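Local coordinates for protein phosphatase 2C (Toxoplasma gondii, PDB 3D8K) that probably removes phosphate from phosphoserine and phosphothreonine residues of proteins, as a manganese-dependent phosphatase of the PP2C family, at residues T167-V179 with A186-H198. Numbering follows the deposited sequence.
Sequences TIHVASLGNSRCV and AIHLSTPHTASSH
Gly174 and His193 grip each other twice: the glycine N-H meets ND1 in the plane of the imidazole (N to ND1 2.8 Å), and His193 N returns a bond to Gly174 O at 3.0 Å, coming from above the carbonyl plane. ND1 thus acts as an acceptor for the glycine N-H. The same ring edge faces Ser172 O and Leu173 CA, while chi1 of -63° sets CG beside the histidine's own N, within range of Gly174. Farther along, Leu189 N bonds Cys178 O, and Val179 pairs with His188 as an antiparallel non-hydrogen-bonded pair of the 177-182/185-188 hairpin. One water bridges Ser176 O and Ser190 OG, each at 2.7 Å. Apolar contacts fill the interior: Leu189 lays CB against Val170 CG2 at 3.9 Å, the two side chains crossing near a right angle, and reaches Cys178 SG with CD2. Pro192 CG covers one face of the Arg177 guanidinium, 3.6 Å from NH2. Val170 and Cys178 belong to different sheets of the PP2C beta sandwich, so Leu189 is wedged between the layers and joins them by apolar contact, whereas the paired backbone and imidazole hydrogen bonds fix the loop 174-176 against His193.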
loop_
_atom_site.group_PDB
_atom_site.type_symbol
_atom_site.label_atom_id
_atom_site.label_comp_id
_atom_site.label_asym_id
_atom_site.label_seq_id
_atom_site.Cartn_x
_atom_site.Cartn_y
_atom_site.Cartn_z
ATOM N N THR C 167 23.503 11.285 10.258
ATOM C CA THR C 167 24.522 10.360 10.727
ATOM C C THR C 167 25.188 9.701 9.537
ATOM O O THR C 167 24.524 9.127 8.683
ATOM C CB THR C 167 23.942 9.275 11.617
ATOM O OG1 THR C 167 23.604 9.839 12.886
ATOM C CG2 THR C 167 24.947 8.179 11.831
ATOM N N ILE C 168 26.506 9.792 9.481
ATOM C CA ILE C 168 27.239 9.200 8.388
ATOM C C ILE C 168 28.134 8.057 8.810
ATOM O O ILE C 168 28.909 8.162 9.753
ATOM C CB ILE C 168 28.113 10.230 7.691
ATOM C CG1 ILE C 168 27.232 11.299 7.043
ATOM C CG2 ILE C 168 29.004 9.541 6.670
ATOM C CD1 ILE C 168 28.011 12.508 6.559
ATOM N N HIS C 169 28.001 6.949 8.094
ATOM C CA HIS C 169 28.823 5.772 8.328
ATOM C C HIS C 169 29.640 5.553 7.073
ATOM O O HIS C 169 29.101 5.466 5.965
ATOM C CB HIS C 169 27.978 4.526 8.567
ATOM C CG HIS C 169 27.487 4.385 9.966
ATOM N ND1 HIS C 169 26.400 5.081 10.449
ATOM C CD2 HIS C 169 27.933 3.625 10.994
ATOM C CE1 HIS C 169 26.196 4.755 11.711
ATOM N NE2 HIS C 169 27.113 3.873 12.067
ATOM N N VAL C 170 30.945 5.486 7.226
ATOM C CA VAL C 170 31.746 5.242 6.063
ATOM C C VAL C 170 32.473 3.927 6.228
ATOM O O VAL C 170 33.149 3.705 7.223
ATOM C CB VAL C 170 32.766 6.356 5.834
ATOM C CG1 VAL C 170 33.602 6.029 4.591
ATOM C CG2 VAL C 170 32.054 7.680 5.668
ATOM N N ALA C 171 32.303 3.050 5.251
ATOM C CA ALA C 171 32.970 1.754 5.247
ATOM C C ALA C 171 33.994 1.843 4.138
ATOM O O ALA C 171 33.668 1.580 2.990
ATOM C CB ALA C 171 31.975 0.644 4.947
ATOM N N SER C 172 35.220 2.238 4.475
ATOM C CA SER C 172 36.278 2.363 3.473
ATOM C C SER C 172 37.218 1.162 3.437
ATOM O O SER C 172 37.618 0.630 4.470
ATOM C CB SER C 172 37.106 3.637 3.701
ATOM O OG SER C 172 38.138 3.431 4.658
ATOM N N LEU C 173 37.579 0.764 2.223
ATOM C CA LEU C 173 38.470 -0.365 1.996
ATOM C C LEU C 173 39.194 -0.125 0.687
ATOM O O LEU C 173 38.713 -0.520 -0.370
ATOM C CB LEU C 173 37.663 -1.666 1.895
ATOM C CG LEU C 173 38.468 -2.954 1.746
ATOM C CD1 LEU C 173 39.104 -3.319 3.086
ATOM C CD2 LEU C 173 37.556 -4.060 1.291
ATOM N N GLY C 174 40.345 0.526 0.750
ATOM C CA GLY C 174 41.084 0.788 -0.470
ATOM C C GLY C 174 41.634 2.194 -0.502
ATOM O O GLY C 174 41.796 2.833 0.537
ATOM N N ASN C 175 41.902 2.691 -1.700
ATOM C CA ASN C 175 42.466 4.019 -1.850
ATOM C C ASN C 175 41.479 5.119 -2.224
ATOM O O ASN C 175 41.891 6.202 -2.630
ATOM C CB ASN C 175 43.603 3.978 -2.873
ATOM C CG ASN C 175 43.163 3.413 -4.216
ATOM O OD1 ASN C 175 42.035 2.934 -4.374
ATOM N ND2 ASN C 175 44.061 3.460 -5.192
ATOM N N SER C 176 40.184 4.864 -2.100
ATOM C CA SER C 176 39.220 5.911 -2.425
ATOM C C SER C 176 39.156 6.870 -1.250
ATOM O O SER C 176 39.576 6.532 -0.138
ATOM C CB SER C 176 37.836 5.327 -2.709
ATOM O OG SER C 176 37.797 4.728 -3.994
ATOM N N ARG C 177 38.645 8.073 -1.498
ATOM C CA ARG C 177 38.558 9.083 -0.450
ATOM C C ARG C 177 37.160 9.650 -0.318
ATOM O O ARG C 177 36.410 9.735 -1.288
ATOM C CB ARG C 177 39.576 10.190 -0.717
ATOM C CG ARG C 177 40.929 9.625 -1.107
ATOM C CD ARG C 177 42.049 10.635 -1.057
ATOM N NE ARG C 177 42.656 10.718 0.271
ATOM C CZ ARG C 177 43.920 11.082 0.489
ATOM N NH1 ARG C 177 44.707 11.391 -0.535
ATOM N NH2 ARG C 177 44.399 11.139 1.728
ATOM N N CYS C 178 36.820 10.032 0.905
ATOM C CA CYS C 178 35.501 10.557 1.209
ATOM C C CYS C 178 35.632 11.733 2.179
ATOM O O CYS C 178 36.162 11.575 3.275
ATOM C CB CYS C 178 34.679 9.436 1.831
ATOM S SG CYS C 178 33.016 9.882 2.255
ATOM N N VAL C 179 35.156 12.912 1.787
ATOM C CA VAL C 179 35.276 14.072 2.664
ATOM C C VAL C 179 33.964 14.773 2.991
ATOM O O VAL C 179 33.025 14.769 2.194
ATOM C CB VAL C 179 36.241 15.120 2.077
ATOM C CG1 VAL C 179 37.475 14.433 1.547
ATOM C CG2 VAL C 179 35.556 15.914 0.994
ATOM N N ALA C 186 36.530 21.549 5.271
ATOM C CA ALA C 186 36.688 20.271 4.593
ATOM C C ALA C 186 37.212 19.292 5.652
ATOM O O ALA C 186 38.090 19.640 6.438
ATOM C CB ALA C 186 37.683 20.409 3.465
ATOM N N ILE C 187 36.674 18.077 5.682
ATOM C CA ILE C 187 37.106 17.090 6.666
ATOM C C ILE C 187 37.055 15.672 6.131
ATOM O O ILE C 187 36.057 15.258 5.548
ATOM C CB ILE C 187 36.241 17.202 7.931
ATOM C CG1 ILE C 187 37.085 17.752 9.064
ATOM C CG2 ILE C 187 35.647 15.870 8.318
ATOM C CD1 ILE C 187 36.315 17.849 10.343
ATOM N N HIS C 188 38.134 14.927 6.335
ATOM C CA HIS C 188 38.214 13.544 5.866
ATOM C C HIS C 188 37.403 12.585 6.726
ATOM O O HIS C 188 37.266 12.765 7.936
ATOM C CB HIS C 188 39.670 13.083 5.824
ATOM C CG HIS C 188 40.503 13.820 4.827
ATOM N ND1 HIS C 188 40.359 13.648 3.466
ATOM C CD2 HIS C 188 41.453 14.773 4.985
ATOM C CE1 HIS C 188 41.181 14.465 2.832
ATOM N NE2 HIS C 188 41.855 15.161 3.730
ATOM N N LEU C 189 36.867 11.558 6.081
ATOM C CA LEU C 189 36.072 10.559 6.764
ATOM C C LEU C 189 36.759 9.208 6.717
ATOM O O LEU C 189 36.323 8.258 7.371
ATOM C CB LEU C 189 34.691 10.476 6.117
ATOM C CG LEU C 189 33.647 11.474 6.631
ATOM C CD1 LEU C 189 34.316 12.758 7.138
ATOM C CD2 LEU C 189 32.651 11.754 5.520
ATOM N N SER C 190 37.846 9.130 5.956
ATOM C CA SER C 190 38.571 7.878 5.826
ATOM C C SER C 190 40.057 8.062 5.580
ATOM O O SER C 190 40.510 9.120 5.159
ATOM C CB SER C 190 37.975 7.048 4.691
ATOM O OG SER C 190 38.081 7.725 3.445
ATOM N N THR C 191 40.814 7.008 5.849
ATOM C CA THR C 191 42.254 7.024 5.652
ATOM C C THR C 191 42.556 6.030 4.526
ATOM O O THR C 191 42.187 4.855 4.612
ATOM C CB THR C 191 42.980 6.572 6.923
ATOM O OG1 THR C 191 42.191 6.918 8.062
ATOM C CG2 THR C 191 44.339 7.253 7.037
ATOM N N PRO C 192 43.226 6.483 3.455
ATOM C CA PRO C 192 43.527 5.557 2.359
ATOM C C PRO C 192 44.464 4.411 2.761
ATOM O O PRO C 192 45.355 4.574 3.608
ATOM C CB PRO C 192 44.119 6.475 1.288
ATOM C CG PRO C 192 44.800 7.540 2.101
ATOM C CD PRO C 192 43.809 7.813 3.208
ATOM N N HIS C 193 44.241 3.247 2.153
ATOM C CA HIS C 193 45.038 2.046 2.415
ATOM C C HIS C 193 46.162 1.902 1.398
ATOM O O HIS C 193 46.051 1.153 0.440
ATOM C CB HIS C 193 44.135 0.823 2.370
ATOM C CG HIS C 193 43.082 0.821 3.425
ATOM N ND1 HIS C 193 41.751 0.617 3.145
ATOM C CD2 HIS C 193 43.164 0.982 4.767
ATOM C CE1 HIS C 193 41.058 0.650 4.271
ATOM N NE2 HIS C 193 41.892 0.869 5.271
ATOM N N THR C 194 47.251 2.619 1.628
ATOM C CA THR C 194 48.388 2.605 0.717
ATOM C C THR C 194 49.667 2.412 1.511
ATOM O O THR C 194 49.636 2.396 2.744
ATOM C CB THR C 194 48.474 3.947 -0.040
ATOM O OG1 THR C 194 49.319 4.864 0.669
ATOM C CG2 THR C 194 47.088 4.572 -0.139
ATOM N N ALA C 195 50.796 2.281 0.821
ATOM C CA ALA C 195 52.062 2.096 1.529
ATOM C C ALA C 195 52.393 3.322 2.382
ATOM O O ALA C 195 53.206 3.251 3.310
ATOM C CB ALA C 195 53.193 1.825 0.542
ATOM N N SER C 196 51.754 4.443 2.061
ATOM C CA SER C 196 51.971 5.684 2.787
ATOM C C SER C 196 51.457 5.565 4.205
ATOM O O SER C 196 51.939 6.256 5.096
ATOM C CB SER C 196 51.265 6.852 2.093
ATOM O OG SER C 196 51.943 7.248 0.918
ATOM N N SER C 197 50.486 4.685 4.417
ATOM C CA SER C 197 49.904 4.504 5.744
ATOM C C SER C 197 50.795 3.720 6.698
ATOM O O SER C 197 50.835 2.495 6.648
ATOM C CB SER C 197 48.548 3.807 5.631
ATOM O OG SER C 197 48.062 3.451 6.911
ATOM N N HIS C 198 51.495 4.430 7.579
ATOM C CA HIS C 198 52.382 3.778 8.536
ATOM C C HIS C 198 51.764 2.500 9.086
ATOM O O HIS C 198 52.438 1.477 9.171
ATOM C CB HIS C 198 52.721 4.708 9.705
ATOM C CG HIS C 198 53.631 4.084 10.721
ATOM N ND1 HIS C 198 54.905 3.646 10.414
ATOM C CD2 HIS C 198 53.445 3.799 12.032
ATOM C CE1 HIS C 198 55.460 3.119 11.489
ATOM N NE2 HIS C 198 54.596 3.199 12.485
HETATM O O HOH W 1 40.049 6.118 2.535
#